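Crov588 (Cafeteriavirus, PDB 6NYR) is of unknown function but folds into a circular leucine-rich repeat solenoid built from many FNIP-type repeats. Local coordinates at residues L143-Q154 with L165-Q176; I222-T232 with T245-L253. All blocks are in the same frame, centred on the assembly; numbering follows the deposited sequence.

Contact 1. Residues L143-Q154 with L165-Q176; sequences LTHLTFGEEFNQ and LTHLSFGDCFNQ
N153 reaches from one repeat coil into the next, and its side chain can be followed atom by atom. CB lies beside the carbonyl of C173; CG, set anti to the backbone N (chi1 -171°), carries the amide over that same carbonyl. At the tip, OD1 accepts the backbone N of N175 at 2.9 Å, with the donor well above the amide plane, and a second, weak bond from Q176 NE2 at 3.3 Å. The side chains of N153 and Q176 cross at about a right angle, their amide planes 39° apart. N175 OD1 in turn accepts from N197 N and Q198 NE2, so the pattern passes on to the next coil.

At the other end, strands 145-147 and 167-169 run parallel. T144 O receives both T166 N and H167 N, L146 N binds H167 O, and F148 N meets S169 O at 2.8 Å, almost straight. On one face of the strands the rings of H145 and H167 form an offset stack, centroids 3.9 Å apart and planes 11° from parallel. H145 ND1 is tied in the ring plane to T144 OG1, itself bonded to T122 O of the preceding coil, which steadies the ring's rotation. The opposite face is apolar: L146 CD2 packs alongside L168 CD1 at 3.7 Å. Beyond the strands, F148 CD2 lies 3.7 Å from F170 CD1, while F152 and F174 follow side by side. Equivalent side chains thus line up in rows from coil to coil, the asparagine ladder and stacked apolar core characteristic of a leucine-rich repeat solenoid.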
loop_
_atom_site.group_PDB
_atom_site.type_symbol
_atom_site.label_atom_id
_atom_site.label_comp_id
_atom_site.label_asym_id
_atom_site.label_seq_id
_atom_site.Cartn_x
_atom_site.Cartn_y
_atom_site.Cartn_z
ATOM N N LEU A 143 3.636 -1.483 34.665
ATOM C CA LEU A 143 3.392 -1.960 33.312
ATOM C C LEU A 143 2.117 -1.338 32.750
ATOM O O LEU A 143 1.091 -1.252 33.433
ATOM C CB LEU A 143 3.250 -3.480 33.299
ATOM C CG LEU A 143 4.245 -4.377 32.564
ATOM C CD1 LEU A 143 3.463 -5.621 32.049
ATOM C CD2 LEU A 143 4.981 -3.722 31.433
ATOM N N THR A 144 2.184 -0.911 31.491
ATOM C CA THR A 144 1.028 -0.378 30.780
ATOM C C THR A 144 0.574 -1.262 29.627
ATOM O O THR A 144 -0.627 -1.366 29.374
ATOM C CB THR A 144 1.333 1.026 30.235
ATOM O OG1 THR A 144 2.498 0.974 29.403
ATOM C CG2 THR A 144 1.561 2.004 31.373
ATOM N N HIS A 145 1.503 -1.895 28.913
ATOM C CA HIS A 145 1.183 -2.699 27.741
ATOM C C HIS A 145 1.695 -4.116 27.955
ATOM O O HIS A 145 2.891 -4.319 28.193
ATOM C CB HIS A 145 1.786 -2.081 26.476
ATOM C CG HIS A 145 1.107 -0.818 26.040
ATOM N ND1 HIS A 145 1.054 0.312 26.829
ATOM C CD2 HIS A 145 0.427 -0.516 24.908
ATOM C CE1 HIS A 145 0.385 1.259 26.195
ATOM N NE2 HIS A 145 -0.008 0.781 25.027
ATOM N N LEU A 146 0.788 -5.090 27.872
ATOM C CA LEU A 146 1.132 -6.495 28.026
ATOM C C LEU A 146 0.527 -7.303 26.887
ATOM O O LEU A 146 -0.684 -7.253 26.659
ATOM C CB LEU A 146 0.637 -7.046 29.365
ATOM C CG LEU A 146 0.885 -8.541 29.584
ATOM C CD1 LEU A 146 2.380 -8.822 29.646
ATOM C CD2 LEU A 146 0.175 -9.027 30.831
ATOM N N THR A 147 1.375 -8.051 26.181
ATOM C CA THR A 147 0.958 -8.894 25.067
ATOM C C THR A 147 1.482 -10.304 25.301
ATOM O O THR A 147 2.677 -10.487 25.549
ATOM C CB THR A 147 1.487 -8.350 23.731
ATOM O OG1 THR A 147 1.000 -7.016 23.531
ATOM C CG2 THR A 147 1.053 -9.232 22.568
ATOM N N PHE A 148 0.594 -11.292 25.234
ATOM C CA PHE A 148 0.996 -12.687 25.347
ATOM C C PHE A 148 1.265 -13.273 23.963
ATOM O O PHE A 148 0.719 -12.815 22.954
ATOM C CB PHE A 148 -0.075 -13.518 26.063
ATOM C CG PHE A 148 -0.113 -13.312 27.551
ATOM C CD1 PHE A 148 0.830 -13.915 28.371
ATOM C CD2 PHE A 148 -1.092 -12.521 28.134
ATOM C CE1 PHE A 148 0.799 -13.730 29.739
ATOM C CE2 PHE A 148 -1.124 -12.332 29.507
ATOM C CZ PHE A 148 -0.180 -12.938 30.307
ATOM N N GLY A 149 2.102 -14.312 23.936
ATOM C CA GLY A 149 2.425 -15.018 22.715
ATOM C C GLY A 149 1.432 -16.120 22.397
ATOM O O GLY A 149 0.392 -16.271 23.041
ATOM N N GLU A 150 1.785 -16.923 21.389
ATOM C CA GLU A 150 0.838 -17.898 20.860
ATOM C C GLU A 150 0.442 -18.929 21.908
ATOM O O GLU A 150 -0.736 -19.282 22.034
ATOM C CB GLU A 150 1.430 -18.625 19.653
ATOM C CG GLU A 150 1.540 -17.850 18.366
ATOM C CD GLU A 150 2.001 -18.744 17.222
ATOM O OE1 GLU A 150 2.075 -19.979 17.423
ATOM O OE2 GLU A 150 2.300 -18.218 16.127
ATOM N N GLU A 151 1.416 -19.440 22.653
ATOM C CA GLU A 151 1.227 -20.657 23.428
ATOM C C GLU A 151 0.720 -20.407 24.837
ATOM O O GLU A 151 0.343 -21.369 25.517
ATOM C CB GLU A 151 2.545 -21.440 23.499
ATOM C CG GLU A 151 2.995 -22.023 22.170
ATOM C CD GLU A 151 1.940 -22.903 21.535
ATOM O OE1 GLU A 151 1.223 -23.606 22.282
ATOM O OE2 GLU A 151 1.822 -22.889 20.292
ATOM N N PHE A 152 0.694 -19.159 25.292
ATOM C CA PHE A 152 0.323 -18.898 26.669
ATOM C C PHE A 152 -1.118 -19.318 26.926
ATOM O O PHE A 152 -2.045 -18.844 26.256
ATOM C CB PHE A 152 0.490 -17.427 27.009
ATOM C CG PHE A 152 0.137 -17.107 28.427
ATOM C CD1 PHE A 152 1.013 -17.427 29.452
ATOM C CD2 PHE A 152 -1.068 -16.507 28.743
ATOM C CE1 PHE A 152 0.700 -17.142 30.761
ATOM C CE2 PHE A 152 -1.388 -16.217 30.058
ATOM C CZ PHE A 152 -0.501 -16.539 31.067
ATOM N N ASN A 153 -1.307 -20.196 27.903
ATOM C CA ASN A 153 -2.639 -20.598 28.325
ATOM C C ASN A 153 -2.592 -20.972 29.807
ATOM O O ASN A 153 -2.818 -22.115 30.200
ATOM C CB ASN A 153 -3.165 -21.746 27.468
ATOM C CG ASN A 153 -4.621 -22.044 27.744
ATOM O OD1 ASN A 153 -5.330 -21.223 28.331
ATOM N ND2 ASN A 153 -5.075 -23.220 27.340
ATOM N N GLN A 154 -2.290 -19.995 30.660
ATOM C CA GLN A 154 -2.260 -20.193 32.102
ATOM C C GLN A 154 -3.258 -19.252 32.763
ATOM O O GLN A 154 -3.580 -18.185 32.229
ATOM C CB GLN A 154 -0.857 -19.949 32.678
ATOM C CG GLN A 154 0.201 -20.907 32.154
ATOM C CD GLN A 154 -0.127 -22.356 32.455
ATOM O OE1 GLN A 154 -0.664 -22.679 33.517
ATOM N NE2 GLN A 154 0.175 -23.234 31.513
ATOM N N LEU A 165 -2.114 -1.121 34.127
ATOM C CA LEU A 165 -2.169 -1.649 32.771
ATOM C C LEU A 165 -3.298 -1.004 31.976
ATOM O O LEU A 165 -4.432 -0.898 32.454
ATOM C CB LEU A 165 -2.364 -3.162 32.819
ATOM C CG LEU A 165 -1.934 -4.000 31.618
ATOM C CD1 LEU A 165 -0.424 -4.135 31.564
ATOM C CD2 LEU A 165 -2.612 -5.367 31.671
ATOM N N THR A 166 -2.980 -0.573 30.756
ATOM C CA THR A 166 -3.971 -0.027 29.839
ATOM C C THR A 166 -4.237 -0.912 28.629
ATOM O O THR A 166 -5.338 -0.863 28.074
ATOM C CB THR A 166 -3.538 1.359 29.332
ATOM O OG1 THR A 166 -2.255 1.261 28.700
ATOM C CG2 THR A 166 -3.475 2.362 30.469
ATOM N N HIS A 167 -3.263 -1.718 28.207
ATOM C CA HIS A 167 -3.367 -2.503 26.982
ATOM C C HIS A 167 -3.019 -3.951 27.286
ATOM O O HIS A 167 -1.926 -4.238 27.786
ATOM C CB HIS A 167 -2.447 -1.944 25.892
ATOM C CG HIS A 167 -2.906 -0.634 25.330
ATOM N ND1 HIS A 167 -2.934 0.529 26.069
ATOM C CD2 HIS A 167 -3.373 -0.309 24.101
ATOM C CE1 HIS A 167 -3.389 1.515 25.318
ATOM N NE2 HIS A 167 -3.664 1.033 24.119
ATOM N N LEU A 168 -3.948 -4.855 26.985
ATOM C CA LEU A 168 -3.769 -6.282 27.210
ATOM C C LEU A 168 -4.199 -7.047 25.968
ATOM O O LEU A 168 -5.327 -6.880 25.493
ATOM C CB LEU A 168 -4.583 -6.754 28.418
ATOM C CG LEU A 168 -4.551 -8.258 28.709
ATOM C CD1 LEU A 168 -3.150 -8.672 29.146
ATOM C CD2 LEU A 168 -5.595 -8.650 29.743
ATOM N N SER A 169 -3.305 -7.886 25.451
ATOM C CA SER A 169 -3.575 -8.681 24.259
ATOM C C SER A 169 -3.173 -10.123 24.527
ATOM O O SER A 169 -2.003 -10.401 24.814
ATOM C CB SER A 169 -2.821 -8.141 23.041
ATOM O OG SER A 169 -3.088 -6.765 22.843
ATOM N N PHE A 170 -4.135 -11.032 24.425
ATOM C CA PHE A 170 -3.876 -12.455 24.562
ATOM C C PHE A 170 -3.546 -13.070 23.208
ATOM O O PHE A 170 -3.954 -12.565 22.158
ATOM C CB PHE A 170 -5.088 -13.166 25.159
ATOM C CG PHE A 170 -5.334 -12.844 26.594
ATOM C CD1 PHE A 170 -4.638 -13.508 27.590
ATOM C CD2 PHE A 170 -6.271 -11.893 26.957
ATOM C CE1 PHE A 170 -4.869 -13.227 28.917
ATOM C CE2 PHE A 170 -6.500 -11.606 28.287
ATOM C CZ PHE A 170 -5.797 -12.275 29.264
ATOM N N GLY A 171 -2.809 -14.178 23.244
ATOM C CA GLY A 171 -2.433 -14.893 22.045
ATOM C C GLY A 171 -3.402 -16.009 21.703
ATOM O O GLY A 171 -4.482 -16.141 22.281
ATOM N N ASP A 172 -2.972 -16.853 20.761
ATOM C CA ASP A 172 -3.883 -17.806 20.134
ATOM C C ASP A 172 -4.441 -18.813 21.131
ATOM O O ASP A 172 -5.613 -19.199 21.049
ATOM C CB ASP A 172 -3.171 -18.547 19.000
ATOM C CG ASP A 172 -2.940 -17.679 17.788
ATOM O OD1 ASP A 172 -3.645 -16.661 17.639
ATOM O OD2 ASP A 172 -2.046 -18.014 16.986
ATOM N N CYS A 173 -3.611 -19.279 22.057
ATOM C CA CYS A 173 -3.971 -20.422 22.879
ATOM C C CYS A 173 -4.661 -20.033 24.175
ATOM O O CYS A 173 -5.235 -20.904 24.835
ATOM C CB CYS A 173 -2.725 -21.261 23.195
ATOM S SG CYS A 173 -2.046 -22.183 21.792
ATOM N N PHE A 174 -4.609 -18.768 24.572
ATOM C CA PHE A 174 -5.222 -18.390 25.834
ATOM C C PHE A 174 -6.711 -18.716 25.815
ATOM O O PHE A 174 -7.450 -18.263 24.932
ATOM C CB PHE A 174 -5.038 -16.910 26.133
ATOM C CG PHE A 174 -5.685 -16.495 27.424
ATOM C CD1 PHE A 174 -5.091 -16.823 28.630
ATOM C CD2 PHE A 174 -6.892 -15.814 27.438
ATOM C CE1 PHE A 174 -5.677 -16.471 29.825
ATOM C CE2 PHE A 174 -7.480 -15.451 28.635
ATOM C CZ PHE A 174 -6.869 -15.783 29.830
ATOM N N ASN A 175 -7.152 -19.498 26.798
ATOM C CA ASN A 175 -8.561 -19.835 26.949
ATOM C C ASN A 175 -8.829 -20.209 28.403
ATOM O O ASN A 175 -9.157 -21.362 28.704
ATOM C CB ASN A 175 -8.951 -20.970 26.007
ATOM C CG ASN A 175 -10.450 -21.233 26.009
ATOM O OD1 ASN A 175 -11.250 -20.372 26.383
ATOM N ND2 ASN A 175 -10.837 -22.430 25.593
ATOM N N GLN A 176 -8.664 -19.249 29.314
ATOM C CA GLN A 176 -8.981 -19.446 30.719
ATOM C C GLN A 176 -10.033 -18.436 31.154
ATOM O O GLN A 176 -10.100 -17.321 30.631
ATOM C CB GLN A 176 -7.742 -19.307 31.618
ATOM C CG GLN A 176 -6.653 -20.335 31.381
ATOM C CD GLN A 176 -7.073 -21.743 31.759
ATOM O OE1 GLN A 176 -7.849 -21.949 32.699
ATOM N NE2 GLN A 176 -6.556 -22.725 31.029
HETATM O O HOH W 1 -1.322 -4.708 24.271
#

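Contact 2. Residues I222-T232 with T245-L253; sequences ITENVLPNSLT and TENVLPNSL
E224 CG lies against the backbone carbonyls of E246 and N247, 3.7 Å from N247 O. V248, the last residue of a type II turn that begins at T245 and repeats the one from T223 to V226, packs against I222; V248 CG2 touches I222 CG2 at 3.5 Å, the two side chains crossing at about a right angle. V248 O accepts a hydrogen bond from a water at 2.7 Å; that water also donates to T223 O and accepts from L227 N, linking three backbone groups of the two coils. L249 follows, its CD2 4.0 Å from L227 CD1.

These segments are the strand-free returns of consecutive leucine-rich repeats, and like residues recur in them 22 positions apart. The ring of P250 sits against L227 CB, L231 CB and the backbone carbonyl of P228, not against the P228 ring; its CG meets L231 CB at 3.8 Å.

Within the type I turn from P250 to L253, S252 points its CB at the preceding coil. With chi1 at 41°, OG comes within 2.6 Å of N229 O and 2.9 Å of L231 O, and its single proton may go to either carbonyl. S230 OG repeats the pattern one coil earlier, bonding to L209 O. L253 lies alongside L231, CD1 to CD2 4.1 Å, and its CD1 also reaches the backbone carbonyl of T232.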
loop_
_atom_site.group_PDB
_atom_site.type_symbol
_atom_site.label_atom_id
_atom_site.label_comp_id
_atom_site.label_asym_id
_atom_site.label_seq_id
_atom_site.Cartn_x
_atom_site.Cartn_y
_atom_site.Cartn_z
ATOM N N ILE A 222 -23.690 -12.445 25.588
ATOM C CA ILE A 222 -23.395 -11.213 26.309
ATOM C C ILE A 222 -24.691 -10.731 26.949
ATOM O O ILE A 222 -25.644 -10.378 26.247
ATOM C CB ILE A 222 -22.800 -10.139 25.388
ATOM C CG1 ILE A 222 -21.590 -10.700 24.644
ATOM C CG2 ILE A 222 -22.402 -8.909 26.198
ATOM C CD1 ILE A 222 -20.441 -11.085 25.547
ATOM N N THR A 223 -24.721 -10.726 28.278
ATOM C CA THR A 223 -25.893 -10.410 29.077
ATOM C C THR A 223 -25.883 -8.933 29.457
ATOM O O THR A 223 -24.899 -8.219 29.261
ATOM C CB THR A 223 -25.888 -11.309 30.320
ATOM O OG1 THR A 223 -26.269 -12.647 29.949
ATOM C CG2 THR A 223 -26.801 -10.809 31.430
ATOM N N GLU A 224 -27.013 -8.473 29.990
ATOM C CA GLU A 224 -27.131 -7.097 30.442
ATOM C C GLU A 224 -26.035 -6.767 31.445
ATOM O O GLU A 224 -25.649 -7.603 32.268
ATOM C CB GLU A 224 -28.495 -6.862 31.090
ATOM C CG GLU A 224 -29.679 -6.959 30.154
ATOM C CD GLU A 224 -31.004 -6.890 30.895
ATOM O OE1 GLU A 224 -30.998 -6.567 32.101
ATOM O OE2 GLU A 224 -32.047 -7.168 30.271
ATOM N N ASN A 225 -25.546 -5.532 31.382
ATOM C CA ASN A 225 -24.627 -4.988 32.377
ATOM C C ASN A 225 -23.306 -5.745 32.435
ATOM O O ASN A 225 -22.612 -5.713 33.458
ATOM C CB ASN A 225 -25.284 -4.969 33.764
ATOM C CG ASN A 225 -26.522 -4.091 33.812
ATOM O OD1 ASN A 225 -27.606 -4.544 34.179
ATOM N ND2 ASN A 225 -26.366 -2.830 33.428
ATOM N N VAL A 226 -22.946 -6.429 31.353
ATOM C CA VAL A 226 -21.622 -7.028 31.238
ATOM C C VAL A 226 -20.658 -6.077 30.542
ATOM O O VAL A 226 -19.492 -5.974 30.924
ATOM C CB VAL A 226 -21.717 -8.373 30.493
ATOM C CG1 VAL A 226 -20.333 -8.970 30.300
ATOM C CG2 VAL A 226 -22.622 -9.336 31.247
ATOM N N LEU A 227 -21.132 -5.373 29.521
ATOM C CA LEU A 227 -20.325 -4.427 28.760
ATOM C C LEU A 227 -20.343 -3.069 29.446
ATOM O O LEU A 227 -21.426 -2.545 29.742
ATOM C CB LEU A 227 -20.862 -4.300 27.343
ATOM C CG LEU A 227 -20.792 -5.563 26.482
ATOM C CD1 LEU A 227 -21.457 -5.360 25.139
ATOM C CD2 LEU A 227 -19.334 -5.969 26.300
ATOM N N PRO A 228 -19.182 -2.483 29.730
ATOM C CA PRO A 228 -19.170 -1.219 30.477
ATOM C C PRO A 228 -19.676 -0.054 29.642
ATOM O O PRO A 228 -19.597 -0.053 28.411
ATOM C CB PRO A 228 -17.694 -1.038 30.855
ATOM C CG PRO A 228 -16.935 -1.835 29.831
ATOM C CD PRO A 228 -17.821 -2.991 29.456
ATOM N N ASN A 229 -20.197 0.958 30.343
ATOM C CA ASN A 229 -20.726 2.152 29.693
ATOM C C ASN A 229 -19.642 3.041 29.098
ATOM O O ASN A 229 -19.970 4.119 28.590
ATOM C CB ASN A 229 -21.575 2.966 30.679
ATOM C CG ASN A 229 -22.938 2.345 30.924
ATOM O OD1 ASN A 229 -23.538 1.764 30.017
ATOM N ND2 ASN A 229 -23.441 2.477 32.148
ATOM N N SER A 230 -18.373 2.639 29.162
ATOM C CA SER A 230 -17.301 3.382 28.515
ATOM C C SER A 230 -16.953 2.831 27.139
ATOM O O SER A 230 -16.265 3.514 26.370
ATOM C CB SER A 230 -16.039 3.370 29.389
ATOM O OG SER A 230 -15.660 2.046 29.727
ATOM N N LEU A 231 -17.421 1.629 26.806
ATOM C CA LEU A 231 -17.036 0.986 25.558
ATOM C C LEU A 231 -17.479 1.814 24.358
ATOM O O LEU A 231 -18.647 2.196 24.246
ATOM C CB LEU A 231 -17.649 -0.412 25.483
ATOM C CG LEU A 231 -16.886 -1.421 24.627
ATOM C CD1 LEU A 231 -15.569 -1.790 25.316
ATOM C CD2 LEU A 231 -17.722 -2.656 24.341
ATOM N N THR A 232 -16.538 2.075 23.449
ATOM C CA THR A 232 -16.849 2.707 22.177
ATOM C C THR A 232 -16.619 1.801 20.975
ATOM O O THR A 232 -17.240 2.023 19.931
ATOM C CB THR A 232 -16.000 3.975 21.994
ATOM O OG1 THR A 232 -14.621 3.614 21.829
ATOM C CG2 THR A 232 -16.142 4.880 23.207
ATOM N N THR A 245 -29.881 -8.943 22.930
ATOM C CA THR A 245 -31.191 -8.448 23.321
ATOM C C THR A 245 -31.079 -6.989 23.771
ATOM O O THR A 245 -30.057 -6.330 23.576
ATOM C CB THR A 245 -31.776 -9.343 24.407
ATOM O OG1 THR A 245 -30.920 -9.313 25.560
ATOM C CG2 THR A 245 -31.896 -10.778 23.908
ATOM N N GLU A 246 -32.151 -6.458 24.347
ATOM C CA GLU A 246 -32.185 -5.069 24.778
ATOM C C GLU A 246 -31.205 -4.824 25.917
ATOM O O GLU A 246 -30.982 -5.689 26.767
ATOM C CB GLU A 246 -33.605 -4.711 25.214
ATOM C CG GLU A 246 -33.986 -3.251 25.066
ATOM C CD GLU A 246 -35.479 -3.021 25.264
ATOM O OE1 GLU A 246 -36.265 -3.959 25.011
ATOM O OE2 GLU A 246 -35.860 -1.906 25.676
ATOM N N ASN A 247 -30.602 -3.634 25.910
ATOM C CA ASN A 247 -29.847 -3.115 27.046
ATOM C C ASN A 247 -28.591 -3.926 27.357
ATOM O O ASN A 247 -28.152 -3.972 28.509
ATOM C CB ASN A 247 -30.724 -3.033 28.306
ATOM C CG ASN A 247 -31.736 -1.903 28.247
ATOM O OD1 ASN A 247 -32.921 -2.125 27.992
ATOM N ND2 ASN A 247 -31.273 -0.682 28.489
ATOM N N VAL A 248 -27.975 -4.559 26.363
ATOM C CA VAL A 248 -26.694 -5.231 26.543
ATOM C C VAL A 248 -25.563 -4.447 25.874
ATOM O O VAL A 248 -24.443 -4.411 26.378
ATOM C CB VAL A 248 -26.741 -6.692 26.042
ATOM C CG1 VAL A 248 -27.732 -6.862 24.924
ATOM C CG2 VAL A 248 -25.350 -7.137 25.599
ATOM N N LEU A 249 -25.833 -3.827 24.730
ATOM C CA LEU A 249 -24.826 -2.950 24.125
ATOM C C LEU A 249 -24.859 -1.592 24.814
ATOM O O LEU A 249 -25.934 -0.994 24.932
ATOM C CB LEU A 249 -25.076 -2.783 22.630
ATOM C CG LEU A 249 -25.035 -4.054 21.782
ATOM C CD1 LEU A 249 -25.391 -3.754 20.334
ATOM C CD2 LEU A 249 -23.663 -4.706 21.873
ATOM N N PRO A 250 -23.725 -1.079 25.291
ATOM C CA PRO A 250 -23.756 0.191 26.027
ATOM C C PRO A 250 -24.084 1.364 25.115
ATOM O O PRO A 250 -23.887 1.331 23.898
ATOM C CB PRO A 250 -22.342 0.311 26.608
ATOM C CG PRO A 250 -21.487 -0.472 25.663
ATOM C CD PRO A 250 -22.352 -1.606 25.149
ATOM N N ASN A 251 -24.591 2.421 25.743
ATOM C CA ASN A 251 -25.062 3.624 25.068
ATOM C C ASN A 251 -23.939 4.546 24.626
ATOM O O ASN A 251 -24.215 5.663 24.177
ATOM C CB ASN A 251 -26.021 4.354 26.006
ATOM C CG ASN A 251 -27.381 3.679 26.092
ATOM O OD1 ASN A 251 -27.913 3.194 25.091
ATOM N ND2 ASN A 251 -27.932 3.611 27.300
ATOM N N SER A 252 -22.692 4.098 24.738
ATOM C CA SER A 252 -21.524 4.863 24.321
ATOM C C SER A 252 -20.872 4.309 23.060
ATOM O O SER A 252 -19.922 4.911 22.547
ATOM C CB SER A 252 -20.503 4.891 25.462
ATOM O OG SER A 252 -20.415 3.620 26.088
ATOM N N LEU A 253 -21.360 3.181 22.547
ATOM C CA LEU A 253 -20.700 2.483 21.450
ATOM C C LEU A 253 -20.785 3.281 20.153
ATOM O O LEU A 253 -21.862 3.741 19.761
ATOM C CB LEU A 253 -21.338 1.107 21.269
ATOM C CG LEU A 253 -20.529 -0.006 20.610
ATOM C CD1 LEU A 253 -19.280 -0.342 21.380
ATOM C CD2 LEU A 253 -21.431 -1.244 20.463
HETATM O O HOH W 2 -23.930 -6.120 28.365
#

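Contacts 1 and 2 illustrate how a circular solenoid repeats one solution along different sides of its coil. Contact 1 joins neighbouring coils through their parallel strands and the turns that follow; contact 2 joins a later pair through the returns between strands, 211-213 and 233-235 for one segment, 233-235 and 255-257 for the other. The centres of contact 1 and contact 2 are about 24 Å apart. The nearest atoms of contact 1 and contact 2 are about 11 Å apart, so the two do not touch. Contact 2 lies farther from the centre of the chain, about 36 Å against about 29 Å for contact 1, centre to centre, consistent with strands lining the inner rim of the ring and returns its outer part.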